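PDB 4XJ6: VC0179-like protein from Escherichia coli, which probably makes cyclic GMP-AMP from nucleoside triphosphates as a magnesium-dependent bacterial homologue of cyclic GMP-AMP synthase. Local coordinates for residues N6-H11 against E391-R396; L60-V65 against L88-E93; K68-N73 against E80-L85. All coordinates share one frame; numbering follows the deposited sequence.

How the interactions relate
From the N terminus, the chain forms helix 6-10, which waits some 380 residues for its partner: interaction 1 joins it to the end of helix 382-393 and closes a loop around nearly the whole protein. Nested inside are the two other contacts. Interaction 2 brings 60-65 to 88-93, and interaction 3, nested in turn within it, brings 68-73 to 80-85; both pair helix 62-69 with helix 79-90. Their centres lie about 11 Å apart and they touch, L60 packing on K68 and I89 on L69. Interaction 1 lies on the opposite side of the chain's centre from the other two, its centre about 51 Å from that of interaction 3, and ties the N terminus to the C-terminal domain.

Interaction 1: residues N6-H11 against E391-R396; sequences NNYYSH and EAFGKR
Helix 6-10, with Y8 and Y9, faces F393 near the end of helix 382-393, where G394 leaves the helix with positive phi. The backbones stay well apart, 10.3 Å from Y9 CA to F393 CA, and the aromatic side chains span the gap. Y9 turns its edge to the face of F393 in an offset edge-to-face pair, with centroids 5.7 Å apart and planes at 84°. Its leading atoms are CE1, 3.8 Å from F393 CZ, and OH, 3.6 Å from F393 CE2. Helix 6-10 thus packs among helices of the C-terminal part of this cyclic GMP-AMP synthase homologue: Y9 also stacks with F281, while L373 of helix 357-377 touches both Y9 and F393. Y8 crosses F393 obliquely, its OH 3.6 Å from F393 CD2, which lies at the edge of the Y8 ring, near its plane. Chi1 of 166° in Y8 against -76° in Y9 sends the two rings out in different directions, yet both end at F393. The hydroxyl of the buried Y8 is hydrogen-bonded to N390. Within helix 6-10, S10 OG donates to N6 O at 2.6 Å, and S10 N reaches that oxygen from the opposite face of its carbonyl plane.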
ATOM      1  N   ASN A   6      13.785  23.546 -10.588  1.00 22.17           N
ATOM      2  CA  ASN A   6      12.417  23.347 -11.063  1.00 23.16           C
ATOM      3  C   ASN A   6      12.320  22.404 -12.262  1.00 22.18           C
ATOM      4  O   ASN A   6      11.377  21.615 -12.370  1.00 22.69           O
ATOM      5  CB  ASN A   6      11.781  24.692 -11.414  1.00 25.28           C
ATOM      6  CG  ASN A   6      11.349  25.468 -10.185  1.00 38.82           C
ATOM      7  OD1 ASN A   6      11.007  24.885  -9.156  1.00 42.05           O
ATOM      8  ND2 ASN A   6      11.360  26.793 -10.288  1.00 42.50           N
ATOM      9  N   ASN A   7      13.295  22.488 -13.160  1.00 25.33           N
ATOM     10  CA  ASN A   7      13.341  21.599 -14.317  1.00 30.33           C
ATOM     11  C   ASN A   7      13.920  20.231 -13.964  1.00 30.36           C
ATOM     12  O   ASN A   7      13.551  19.225 -14.568  1.00 32.97           O
ATOM     13  CB  ASN A   7      14.141  22.235 -15.457  1.00 37.19           C
ATOM     14  CG  ASN A   7      13.275  23.085 -16.369  1.00 44.19           C
ATOM     15  OD1 ASN A   7      12.660  22.580 -17.309  1.00 49.32           O
ATOM     16  ND2 ASN A   7      13.220  24.382 -16.094  1.00 47.60           N
ATOM     17  N   TYR A   8      14.827  20.202 -12.991  1.00 29.20           N
ATOM     18  CA  TYR A   8      15.328  18.945 -12.450  1.00 24.84           C
ATOM     19  C   TYR A   8      14.153  18.117 -11.955  1.00 21.98           C
ATOM     20  O   TYR A   8      14.081  16.911 -12.185  1.00 28.70           O
ATOM     21  CB  TYR A   8      16.327  19.203 -11.317  1.00 20.81           C
ATOM     22  CG  TYR A   8      16.660  17.987 -10.472  1.00 27.82           C
ATOM     23  CD1 TYR A   8      17.745  17.176 -10.782  1.00 26.91           C
ATOM     24  CD2 TYR A   8      15.896  17.658  -9.358  1.00 23.65           C
ATOM     25  CE1 TYR A   8      18.055  16.069 -10.012  1.00 25.52           C
ATOM     26  CE2 TYR A   8      16.197  16.550  -8.584  1.00 22.55           C
ATOM     27  CZ  TYR A   8      17.279  15.760  -8.917  1.00 24.96           C
ATOM     28  OH  TYR A   8      17.589  14.658  -8.152  1.00 28.37           O
ATOM     29  N   TYR A   9      13.220  18.789 -11.289  1.00 21.16           N
ATOM     30  CA  TYR A   9      12.069  18.131 -10.685  1.00 22.80           C
ATOM     31  C   TYR A   9      10.987  17.734 -11.691  1.00 26.47           C
ATOM     32  O   TYR A   9      10.472  16.614 -11.646  1.00 28.25           O
ATOM     33  CB  TYR A   9      11.445  19.037  -9.614  1.00 21.19           C
ATOM     34  CG  TYR A   9      12.215  19.101  -8.310  1.00 21.11           C
ATOM     35  CD1 TYR A   9      12.443  17.955  -7.558  1.00 21.74           C
ATOM     36  CD2 TYR A   9      12.683  20.311  -7.816  1.00 21.22           C
ATOM     37  CE1 TYR A   9      13.133  18.009  -6.364  1.00 21.65           C
ATOM     38  CE2 TYR A   9      13.378  20.377  -6.620  1.00 22.43           C
ATOM     39  CZ  TYR A   9      13.598  19.222  -5.898  1.00 23.23           C
ATOM     40  OH  TYR A   9      14.285  19.268  -4.707  1.00 26.21           O
ATOM     41  N   SER A  10      10.644  18.646 -12.596  1.00 27.22           N
ATOM     42  CA  SER A  10       9.393  18.530 -13.341  1.00 28.97           C
ATOM     43  C   SER A  10       9.498  18.459 -14.865  1.00 31.41           C
ATOM     44  O   SER A  10       8.470  18.394 -15.539  1.00 35.17           O
ATOM     45  CB  SER A  10       8.489  19.707 -12.979  1.00 31.38           C
ATOM     46  OG  SER A  10       9.082  20.923 -13.395  1.00 38.16           O
ATOM     47  N   HIS A  11      10.708  18.479 -15.415  1.00 33.31           N
ATOM     48  CA  HIS A  11      10.850  18.454 -16.870  1.00 39.66           C
ATOM     49  C   HIS A  11      10.361  17.125 -17.437  1.00 46.71           C
ATOM     50  O   HIS A  11      10.606  16.070 -16.856  1.00 47.19           O
ATOM     51  CB  HIS A  11      12.303  18.697 -17.284  1.00 37.98           C
ATOM     52  CG  HIS A  11      12.463  19.089 -18.720  1.00 39.50           C
ATOM     53  ND1 HIS A  11      13.024  18.255 -19.662  1.00 36.04           N
ATOM     54  CD2 HIS A  11      12.130  20.226 -19.375  1.00 41.08           C
ATOM     55  CE1 HIS A  11      13.033  18.861 -20.836  1.00 36.88           C
ATOM     56  NE2 HIS A  11      12.496  20.058 -20.690  1.00 39.74           N
ATOM     57  N   GLU A 391      22.029  12.798  -4.119  1.00 21.93           N
ATOM     58  CA  GLU A 391      22.321  12.071  -2.891  1.00 30.15           C
ATOM     59  C   GLU A 391      21.041  11.943  -2.080  1.00 29.14           C
ATOM     60  O   GLU A 391      20.918  11.075  -1.219  1.00 31.24           O
ATOM     61  CB  GLU A 391      23.405  12.773  -2.075  1.00 31.58           C
ATOM     62  CG  GLU A 391      24.772  12.776  -2.736  1.00 36.63           C
ATOM     63  CD  GLU A 391      25.804  13.531  -1.928  1.00 38.79           C
ATOM     64  OE1 GLU A 391      25.637  13.629  -0.696  1.00 37.23           O
ATOM     65  OE2 GLU A 391      26.780  14.035  -2.526  1.00 45.04           O
ATOM     66  N   ALA A 392      20.086  12.819  -2.376  1.00 23.89           N
ATOM     67  CA  ALA A 392      18.804  12.828  -1.689  1.00 26.81           C
ATOM     68  C   ALA A 392      17.784  11.931  -2.385  1.00 27.45           C
ATOM     69  O   ALA A 392      17.103  11.135  -1.738  1.00 27.28           O
ATOM     70  CB  ALA A 392      18.277  14.249  -1.592  1.00 19.03           C
ATOM     71  N   PHE A 393      17.686  12.059  -3.704  1.00 19.11           N
ATOM     72  CA  PHE A 393      16.658  11.353  -4.464  1.00 25.87           C
ATOM     73  C   PHE A 393      17.208  10.168  -5.253  1.00 26.95           C
ATOM     74  O   PHE A 393      16.463   9.489  -5.960  1.00 29.42           O
ATOM     75  CB  PHE A 393      15.952  12.321  -5.420  1.00 22.21           C
ATOM     76  CG  PHE A 393      15.399  13.545  -4.745  1.00 22.60           C
ATOM     77  CD1 PHE A 393      14.242  13.468  -3.989  1.00 20.49           C
ATOM     78  CD2 PHE A 393      16.030  14.772  -4.874  1.00 22.35           C
ATOM     79  CE1 PHE A 393      13.727  14.587  -3.369  1.00 23.15           C
ATOM     80  CE2 PHE A 393      15.519  15.895  -4.254  1.00 18.56           C
ATOM     81  CZ  PHE A 393      14.365  15.802  -3.502  1.00 18.04           C
ATOM     82  N   GLY A 394      18.510   9.924  -5.134  1.00 25.68           N
ATOM     83  CA  GLY A 394      19.146   8.851  -5.875  1.00 25.55           C
ATOM     84  C   GLY A 394      19.488   9.291  -7.283  1.00 24.93           C
ATOM     85  O   GLY A 394      18.949  10.280  -7.781  1.00 24.95           O
ATOM     86  N   LYS A 395      20.392   8.560  -7.928  1.00 23.36           N
ATOM     87  CA  LYS A 395      20.762   8.852  -9.306  1.00 24.27           C
ATOM     88  C   LYS A 395      19.663   8.390 -10.257  1.00 24.73           C
ATOM     89  O   LYS A 395      19.647   7.240 -10.692  1.00 25.36           O
ATOM     90  CB  LYS A 395      22.094   8.185  -9.664  1.00 25.78           C
ATOM     91  CG  LYS A 395      22.553   8.434 -11.094  1.00 26.98           C
ATOM     92  CD  LYS A 395      23.772   7.595 -11.436  1.00 30.19           C
ATOM     93  CE  LYS A 395      24.049   7.610 -12.931  1.00 30.12           C
ATOM     94  NZ  LYS A 395      25.169   6.700 -13.301  1.00 32.79           N
ATOM     95  N   ARG A 396      18.737   9.292 -10.557  1.00 24.15           N
ATOM     96  CA  ARG A 396      17.646   9.002 -11.477  1.00 26.22           C
ATOM     97  C   ARG A 396      17.675  10.005 -12.619  1.00 24.49           C
ATOM     98  O   ARG A 396      17.713   9.637 -13.793  1.00 29.41           O
ATOM     99  CB  ARG A 396      16.295   9.052 -10.760  1.00 25.77           C
ATOM    100  CG  ARG A 396      16.206   8.206  -9.505  1.00 25.16           C
ATOM    101  CD  ARG A 396      14.874   7.485  -9.446  1.00 30.90           C
ATOM    102  NE  ARG A 396      14.445   7.240  -8.074  1.00 32.81           N
ATOM    103  CZ  ARG A 396      13.403   6.492  -7.738  1.00 27.02           C
ATOM    104  NH1 ARG A 396      12.679   5.902  -8.677  1.00 23.74           N
ATOM    105  NH2 ARG A 396      13.089   6.329  -6.461  1.00 28.16           N
TER

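Interaction 2: residues L60-V65 against L88-E93; sequences LTLESV and LIFEME
F90, on the last turn of helix 79-90, meets L60, L62 and V65 at the start of helix 62-69, and the contact closes the open end of the helical hairpin that these two helices form. L88, first in 88-93, turns away to T150, L151 and L154. I89 aims its CB toward 60-65 and packs on V55 and L69. F90 carries the contact: CG stands anti to the backbone N (chi1 177°), and the ring extends across to the opposing helix start. L62 covers one face, its CB 4.1 Å above the plane and offset toward the rim, while L62 CD1 reaches back to F90 CB at 3.7 Å. At the ring's edge, near its plane, lie V65 CG2, 4.1 Å from F90 CD1, and L60 O, 3.6 Å from F90 CE1. The same CE1 lies 3.6 Å from L62 N, so the ring packs against backbone as well as side chains. T61, the N-cap residue of helix 62-69, shares a hydrogen bond of 3.0 Å between its OG1 and S64 OG. Beyond F90 the chain leaves the helix at E91, and M92 turns to helix 94-102, whose R97 donates to I89 O. Helix 24-57 backs the hairpin here, and helix 149-166 flanks helix 79-90.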
ATOM      1  N   LEU A  60     -22.646 -33.545   3.613  1.00 48.46           N
ATOM      2  CA  LEU A  60     -21.293 -34.080   3.508  1.00 42.37           C
ATOM      3  C   LEU A  60     -20.642 -34.325   4.860  1.00 39.57           C
ATOM      4  O   LEU A  60     -20.939 -33.643   5.840  1.00 37.85           O
ATOM      5  CB  LEU A  60     -20.411 -33.129   2.696  1.00 41.50           C
ATOM      6  CG  LEU A  60     -20.842 -32.798   1.267  1.00 40.18           C
ATOM      7  CD1 LEU A  60     -19.853 -31.835   0.632  1.00 36.53           C
ATOM      8  CD2 LEU A  60     -20.980 -34.064   0.434  1.00 40.01           C
ATOM      9  N   THR A  61     -19.747 -35.306   4.899  1.00 36.71           N
ATOM     10  CA  THR A  61     -18.887 -35.512   6.054  1.00 33.96           C
ATOM     11  C   THR A  61     -17.745 -34.506   5.991  1.00 31.33           C
ATOM     12  O   THR A  61     -17.534 -33.869   4.957  1.00 29.47           O
ATOM     13  CB  THR A  61     -18.318 -36.942   6.105  1.00 30.58           C
ATOM     14  OG1 THR A  61     -17.538 -37.188   4.928  1.00 30.30           O
ATOM     15  CG2 THR A  61     -19.442 -37.962   6.183  1.00 31.70           C
ATOM     16  N   LEU A  62     -17.017 -34.358   7.091  1.00 31.57           N
ATOM     17  CA  LEU A  62     -15.865 -33.468   7.120  1.00 29.30           C
ATOM     18  C   LEU A  62     -14.802 -33.960   6.149  1.00 30.54           C
ATOM     19  O   LEU A  62     -14.150 -33.168   5.467  1.00 34.08           O
ATOM     20  CB  LEU A  62     -15.289 -33.369   8.532  1.00 23.99           C
ATOM     21  CG  LEU A  62     -14.038 -32.497   8.683  1.00 27.08           C
ATOM     22  CD1 LEU A  62     -14.311 -31.060   8.247  1.00 23.09           C
ATOM     23  CD2 LEU A  62     -13.525 -32.549  10.114  1.00 24.56           C
ATOM     24  N   GLU A  63     -14.642 -35.278   6.090  1.00 27.81           N
ATOM     25  CA  GLU A  63     -13.682 -35.898   5.187  1.00 29.70           C
ATOM     26  C   GLU A  63     -14.039 -35.628   3.732  1.00 29.31           C
ATOM     27  O   GLU A  63     -13.165 -35.334   2.921  1.00 34.93           O
ATOM     28  CB  GLU A  63     -13.602 -37.407   5.444  1.00 29.82           C
ATOM     29  CG  GLU A  63     -12.803 -38.193   4.406  1.00 35.75           C
ATOM     30  CD  GLU A  63     -11.297 -37.993   4.512  1.00 45.29           C
ATOM     31  OE1 GLU A  63     -10.848 -37.082   5.241  1.00 44.99           O
ATOM     32  OE2 GLU A  63     -10.556 -38.760   3.861  1.00 51.81           O
ATOM     33  N   SER A  64     -15.326 -35.721   3.409  1.00 28.19           N
ATOM     34  CA  SER A  64     -15.799 -35.448   2.055  1.00 29.95           C
ATOM     35  C   SER A  64     -15.533 -33.993   1.671  1.00 27.55           C
ATOM     36  O   SER A  64     -15.259 -33.688   0.511  1.00 26.25           O
ATOM     37  CB  SER A  64     -17.291 -35.768   1.929  1.00 33.35           C
ATOM     38  OG  SER A  64     -17.520 -37.167   1.969  1.00 33.30           O
ATOM     39  N   VAL A  65     -15.606 -33.105   2.659  1.00 27.51           N
ATOM     40  CA  VAL A  65     -15.309 -31.691   2.453  1.00 28.00           C
ATOM     41  C   VAL A  65     -13.835 -31.482   2.114  1.00 27.21           C
ATOM     42  O   VAL A  65     -13.504 -30.783   1.157  1.00 24.69           O
ATOM     43  CB  VAL A  65     -15.666 -30.848   3.694  1.00 25.34           C
ATOM     44  CG1 VAL A  65     -15.127 -29.430   3.557  1.00 21.62           C
ATOM     45  CG2 VAL A  65     -17.170 -30.832   3.909  1.00 29.40           C
ATOM     46  N   LEU A  88     -13.712 -25.117   8.855  1.00 25.72           N
ATOM     47  CA  LEU A  88     -14.405 -23.832   8.812  1.00 26.09           C
ATOM     48  C   LEU A  88     -15.600 -23.841   7.864  1.00 25.00           C
ATOM     49  O   LEU A  88     -16.673 -23.351   8.208  1.00 26.93           O
ATOM     50  CB  LEU A  88     -13.437 -22.723   8.402  1.00 25.17           C
ATOM     51  CG  LEU A  88     -12.336 -22.392   9.407  1.00 24.81           C
ATOM     52  CD1 LEU A  88     -11.308 -21.460   8.787  1.00 22.53           C
ATOM     53  CD2 LEU A  88     -12.939 -21.778  10.660  1.00 25.43           C
ATOM     54  N   ILE A  89     -15.407 -24.390   6.670  1.00 22.88           N
ATOM     55  CA  ILE A  89     -16.484 -24.489   5.690  1.00 29.13           C
ATOM     56  C   ILE A  89     -17.537 -25.485   6.171  1.00 31.51           C
ATOM     57  O   ILE A  89     -18.736 -25.302   5.950  1.00 34.20           O
ATOM     58  CB  ILE A  89     -15.944 -24.908   4.304  1.00 26.63           C
ATOM     59  CG1 ILE A  89     -15.089 -23.789   3.709  1.00 21.49           C
ATOM     60  CG2 ILE A  89     -17.077 -25.257   3.345  1.00 23.05           C
ATOM     61  CD1 ILE A  89     -14.486 -24.144   2.369  1.00 27.35           C
ATOM     62  N   PHE A  90     -17.076 -26.530   6.846  1.00 27.03           N
ATOM     63  CA  PHE A  90     -17.958 -27.556   7.385  1.00 26.44           C
ATOM     64  C   PHE A  90     -18.887 -26.998   8.462  1.00 27.35           C
ATOM     65  O   PHE A  90     -20.079 -27.307   8.483  1.00 28.24           O
ATOM     66  CB  PHE A  90     -17.127 -28.712   7.947  1.00 27.35           C
ATOM     67  CG  PHE A  90     -17.939 -29.795   8.599  1.00 30.04           C
ATOM     68  CD1 PHE A  90     -18.464 -30.836   7.852  1.00 25.20           C
ATOM     69  CD2 PHE A  90     -18.157 -29.782   9.966  1.00 29.59           C
ATOM     70  CE1 PHE A  90     -19.202 -31.835   8.458  1.00 26.08           C
ATOM     71  CE2 PHE A  90     -18.894 -30.772  10.577  1.00 32.74           C
ATOM     72  CZ  PHE A  90     -19.419 -31.804   9.821  1.00 31.58           C
ATOM     73  N   GLU A  91     -18.343 -26.167   9.346  1.00 32.21           N
ATOM     74  CA  GLU A  91     -19.075 -25.764  10.543  1.00 37.33           C
ATOM     75  C   GLU A  91     -19.462 -24.285  10.599  1.00 37.25           C
ATOM     76  O   GLU A  91     -19.724 -23.753  11.678  1.00 44.02           O
ATOM     77  CB  GLU A  91     -18.257 -26.122  11.790  1.00 42.27           C
ATOM     78  CG  GLU A  91     -16.998 -25.296  11.980  1.00 43.65           C
ATOM     79  CD  GLU A  91     -16.048 -25.898  12.996  1.00 49.84           C
ATOM     80  OE1 GLU A  91     -16.053 -25.449  14.161  1.00 54.39           O
ATOM     81  OE2 GLU A  91     -15.292 -26.820  12.628  1.00 50.58           O
ATOM     82  N   MET A  92     -19.520 -23.622   9.448  1.00 31.92           N
ATOM     83  CA  MET A  92     -19.965 -22.232   9.422  1.00 37.21           C
ATOM     84  C   MET A  92     -21.488 -22.168   9.566  1.00 39.31           C
ATOM     85  O   MET A  92     -22.212 -22.944   8.941  1.00 36.72           O
ATOM     86  CB  MET A  92     -19.504 -21.531   8.140  1.00 38.60           C
ATOM     87  CG  MET A  92     -20.016 -22.148   6.852  1.00 39.56           C
ATOM     88  SD  MET A  92     -19.214 -21.440   5.394  1.00 38.50           S
ATOM     89  CE  MET A  92     -19.510 -19.696   5.656  1.00 25.50           C
ATOM     90  N   GLU A  93     -21.962 -21.253  10.406  1.00 42.72           N
ATOM     91  CA  GLU A  93     -23.389 -21.133  10.706  1.00 45.29           C
ATOM     92  C   GLU A  93     -24.230 -20.859   9.459  1.00 40.22           C
ATOM     93  O   GLU A  93     -23.723 -20.356   8.454  1.00 34.83           O
ATOM     94  CB  GLU A  93     -23.620 -20.027  11.739  1.00 52.58           C
ATOM     95  CG  GLU A  93     -23.141 -20.375  13.141  1.00 60.94           C
ATOM     96  CD  GLU A  93     -23.398 -19.260  14.137  1.00 66.58           C
ATOM     97  OE1 GLU A  93     -22.957 -18.119  13.882  1.00 65.25           O
ATOM     98  OE2 GLU A  93     -24.048 -19.522  15.172  1.00 70.48           O
TER

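Interaction 3: residues K68-N73 against E80-L85; sequences KLEKTN and EERADL
L69 and L85 form the buried side of this contact, and E70 with R82 its more open side, so one short helical hairpin sets apolar packing beside a charged pair. L69 CD1 lies 4.0 Å from L85 C and 4.2 Å from L85 CG, a methyl laid against both backbone and branch point; chi1 of -72° turns the L69 side chain to this place. At the partly exposed side E70 stretches out beyond CG and crosses R82 at about a right angle. E70 CG lies 3.9 Å from R82 CD, so the chains also touch along their methylenes. At the guanidinium edge, R82 NE donates to E70 OE2 at 3.2 Å, a hydrogen bond with an N-H...O angle of 148°, part of a salt bridge. OE2 also meets R66 in a salt bridge, but it sits too close to another atom in the model, so the details of both pairings are doubtful. Helix 62-69 ends here in a type I turn from L69 to T72, where L69 O accepts both T72 N and T72 OG1, the latter at 2.6 Å. The hairpin lies against longer helices: L69 packs on V51 of helix 24-57, L85 on L155 of helix 149-166, and V74 of the connecting loop touches both leucines.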
ATOM      1  N   LYS A  68     -12.913 -32.788  -1.342  1.00 31.65           N
ATOM      2  CA  LYS A  68     -13.396 -31.884  -2.382  1.00 33.34           C
ATOM      3  C   LYS A  68     -12.481 -30.674  -2.520  1.00 32.75           C
ATOM      4  O   LYS A  68     -12.155 -30.250  -3.630  1.00 32.47           O
ATOM      5  CB  LYS A  68     -14.823 -31.424  -2.081  1.00 36.90           C
ATOM      6  CG  LYS A  68     -15.895 -32.421  -2.473  1.00 39.64           C
ATOM      7  CD  LYS A  68     -17.281 -31.893  -2.141  1.00 43.58           C
ATOM      8  CE  LYS A  68     -18.367 -32.849  -2.609  1.00 47.34           C
ATOM      9  NZ  LYS A  68     -18.448 -32.917  -4.093  1.00 50.15           N
ATOM     10  N   LEU A  69     -12.072 -30.121  -1.382  1.00 33.02           N
ATOM     11  CA  LEU A  69     -11.190 -28.960  -1.359  1.00 30.38           C
ATOM     12  C   LEU A  69      -9.821 -29.290  -1.952  1.00 34.25           C
ATOM     13  O   LEU A  69      -9.157 -28.425  -2.524  1.00 31.87           O
ATOM     14  CB  LEU A  69     -11.036 -28.434   0.069  1.00 24.64           C
ATOM     15  CG  LEU A  69     -12.245 -27.712   0.667  1.00 24.72           C
ATOM     16  CD1 LEU A  69     -11.941 -27.243   2.082  1.00 19.80           C
ATOM     17  CD2 LEU A  69     -12.676 -26.540  -0.216  1.00 26.69           C
ATOM     18  N   GLU A  70      -9.411 -30.549  -1.824  1.00 38.86           N
ATOM     19  CA  GLU A  70      -8.137 -31.000  -2.374  1.00 42.68           C
ATOM     20  C   GLU A  70      -8.253 -31.324  -3.858  1.00 40.60           C
ATOM     21  O   GLU A  70      -7.361 -31.940  -4.441  1.00 51.89           O
ATOM     22  CB  GLU A  70      -7.624 -32.222  -1.613  1.00 48.78           C
ATOM     23  CG  GLU A  70      -6.920 -31.906  -0.304  1.00 55.44           C
ATOM     24  CD  GLU A  70      -6.569 -33.159   0.474  1.00 66.29           C
ATOM     25  OE1 GLU A  70      -7.031 -34.250   0.079  1.00 70.58           O
ATOM     26  OE2 GLU A  70      -5.834 -33.058   1.479  1.00 71.22           O
ATOM     27  N   LYS A  71      -9.366 -30.922  -4.461  1.00 34.99           N
ATOM     28  CA  LYS A  71      -9.519 -30.970  -5.907  1.00 34.64           C
ATOM     29  C   LYS A  71      -9.531 -29.548  -6.448  1.00 31.74           C
ATOM     30  O   LYS A  71      -9.589 -29.328  -7.658  1.00 32.15           O
ATOM     31  CB  LYS A  71     -10.800 -31.707  -6.304  1.00 35.23           C
ATOM     32  CG  LYS A  71     -10.823 -33.169  -5.906  1.00 38.47           C
ATOM     33  CD  LYS A  71     -12.183 -33.788  -6.185  1.00 45.00           C
ATOM     34  CE  LYS A  71     -12.292 -35.179  -5.580  1.00 49.84           C
ATOM     35  NZ  LYS A  71     -13.710 -35.566  -5.327  1.00 49.97           N
ATOM     36  N   THR A  72      -9.470 -28.586  -5.532  1.00 32.38           N
ATOM     37  CA  THR A  72      -9.470 -27.174  -5.888  1.00 29.82           C
ATOM     38  C   THR A  72      -8.102 -26.541  -5.638  1.00 29.83           C
ATOM     39  O   THR A  72      -7.116 -27.242  -5.416  1.00 30.14           O
ATOM     40  CB  THR A  72     -10.536 -26.396  -5.094  1.00 27.70           C
ATOM     41  OG1 THR A  72     -10.128 -26.286  -3.726  1.00 21.40           O
ATOM     42  CG2 THR A  72     -11.876 -27.107  -5.158  1.00 25.06           C
ATOM     43  N   ASN A  73      -8.051 -25.211  -5.665  1.00 22.26           N
ATOM     44  CA  ASN A  73      -6.807 -24.485  -5.419  1.00 26.68           C
ATOM     45  C   ASN A  73      -6.330 -24.615  -3.976  1.00 27.45           C
ATOM     46  O   ASN A  73      -5.185 -24.289  -3.663  1.00 23.49           O
ATOM     47  CB  ASN A  73      -6.971 -23.003  -5.770  1.00 22.59           C
ATOM     48  CG  ASN A  73      -6.955 -22.749  -7.262  1.00 25.52           C
ATOM     49  OD1 ASN A  73      -5.895 -22.726  -7.887  1.00 25.06           O
ATOM     50  ND2 ASN A  73      -8.132 -22.540  -7.841  1.00 26.42           N
ATOM     51  N   GLU A  80      -2.314 -28.711   7.398  1.00 29.92           N
ATOM     52  CA  GLU A  80      -3.098 -28.174   8.506  1.00 32.70           C
ATOM     53  C   GLU A  80      -4.075 -27.116   8.009  1.00 29.28           C
ATOM     54  O   GLU A  80      -5.213 -27.045   8.472  1.00 32.48           O
ATOM     55  CB  GLU A  80      -2.181 -27.587   9.579  1.00 41.23           C
ATOM     56  CG  GLU A  80      -2.846 -27.388  10.936  1.00 50.14           C
ATOM     57  CD  GLU A  80      -3.780 -26.193  10.974  1.00 52.36           C
ATOM     58  OE1 GLU A  80      -3.386 -25.112  10.486  1.00 49.03           O
ATOM     59  OE2 GLU A  80      -4.911 -26.342  11.481  1.00 52.24           O
ATOM     60  N   GLU A  81      -3.621 -26.301   7.063  1.00 26.19           N
ATOM     61  CA  GLU A  81      -4.443 -25.234   6.503  1.00 24.15           C
ATOM     62  C   GLU A  81      -5.595 -25.789   5.673  1.00 27.75           C
ATOM     63  O   GLU A  81      -6.678 -25.207   5.644  1.00 28.34           O
ATOM     64  CB  GLU A  81      -3.584 -24.288   5.658  1.00 25.19           C
ATOM     65  CG  GLU A  81      -2.615 -23.452   6.482  1.00 23.77           C
ATOM     66  CD  GLU A  81      -1.684 -22.613   5.629  1.00 31.21           C
ATOM     67  OE1 GLU A  81      -1.382 -23.029   4.491  1.00 33.88           O
ATOM     68  OE2 GLU A  81      -1.253 -21.536   6.097  1.00 33.89           O
ATOM     69  N   ARG A  82      -5.359 -26.912   5.002  1.00 27.50           N
ATOM     70  CA  ARG A  82      -6.411 -27.570   4.234  1.00 25.63           C
ATOM     71  C   ARG A  82      -7.446 -28.181   5.169  1.00 26.27           C
ATOM     72  O   ARG A  82      -8.650 -28.110   4.914  1.00 30.25           O
ATOM     73  CB  ARG A  82      -5.826 -28.648   3.322  1.00 28.26           C
ATOM     74  CG  ARG A  82      -4.845 -28.120   2.302  1.00 32.84           C
ATOM     75  CD  ARG A  82      -4.600 -29.135   1.192  1.00 35.03           C
ATOM     76  NE  ARG A  82      -4.018 -30.377   1.691  1.00 37.53           N
ATOM     77  CZ  ARG A  82      -2.712 -30.614   1.761  1.00 42.01           C
ATOM     78  NH1 ARG A  82      -1.851 -29.684   1.376  1.00 44.69           N
ATOM     79  NH2 ARG A  82      -2.268 -31.775   2.221  1.00 43.65           N
ATOM     80  N   ALA A  83      -6.964 -28.780   6.253  1.00 23.91           N
ATOM     81  CA  ALA A  83      -7.835 -29.349   7.273  1.00 24.24           C
ATOM     82  C   ALA A  83      -8.624 -28.250   7.977  1.00 28.60           C
ATOM     83  O   ALA A  83      -9.806 -28.416   8.276  1.00 29.29           O
ATOM     84  CB  ALA A  83      -7.023 -30.147   8.283  1.00 23.40           C
ATOM     85  N   ASP A  84      -7.962 -27.125   8.231  1.00 21.86           N
ATOM     86  CA  ASP A  84      -8.582 -26.005   8.927  1.00 24.23           C
ATOM     87  C   ASP A  84      -9.704 -25.395   8.094  1.00 27.32           C
ATOM     88  O   ASP A  84     -10.807 -25.167   8.596  1.00 21.88           O
ATOM     89  CB  ASP A  84      -7.538 -24.942   9.265  1.00 22.38           C
ATOM     90  CG  ASP A  84      -8.047 -23.926  10.266  1.00 33.05           C
ATOM     91  OD1 ASP A  84      -9.090 -24.183  10.908  1.00 32.86           O
ATOM     92  OD2 ASP A  84      -7.394 -22.873  10.423  1.00 36.18           O
ATOM     93  N   LEU A  85      -9.417 -25.137   6.821  1.00 24.31           N
ATOM     94  CA  LEU A  85     -10.407 -24.581   5.905  1.00 26.10           C
ATOM     95  C   LEU A  85     -11.566 -25.549   5.711  1.00 29.41           C
ATOM     96  O   LEU A  85     -12.715 -25.134   5.555  1.00 30.61           O
ATOM     97  CB  LEU A  85      -9.768 -24.246   4.555  1.00 26.19           C
ATOM     98  CG  LEU A  85     -10.687 -23.540   3.557  1.00 27.14           C
ATOM     99  CD1 LEU A  85     -11.254 -22.259   4.160  1.00 24.30           C
ATOM    100  CD2 LEU A  85      -9.949 -23.251   2.256  1.00 25.67           C
TER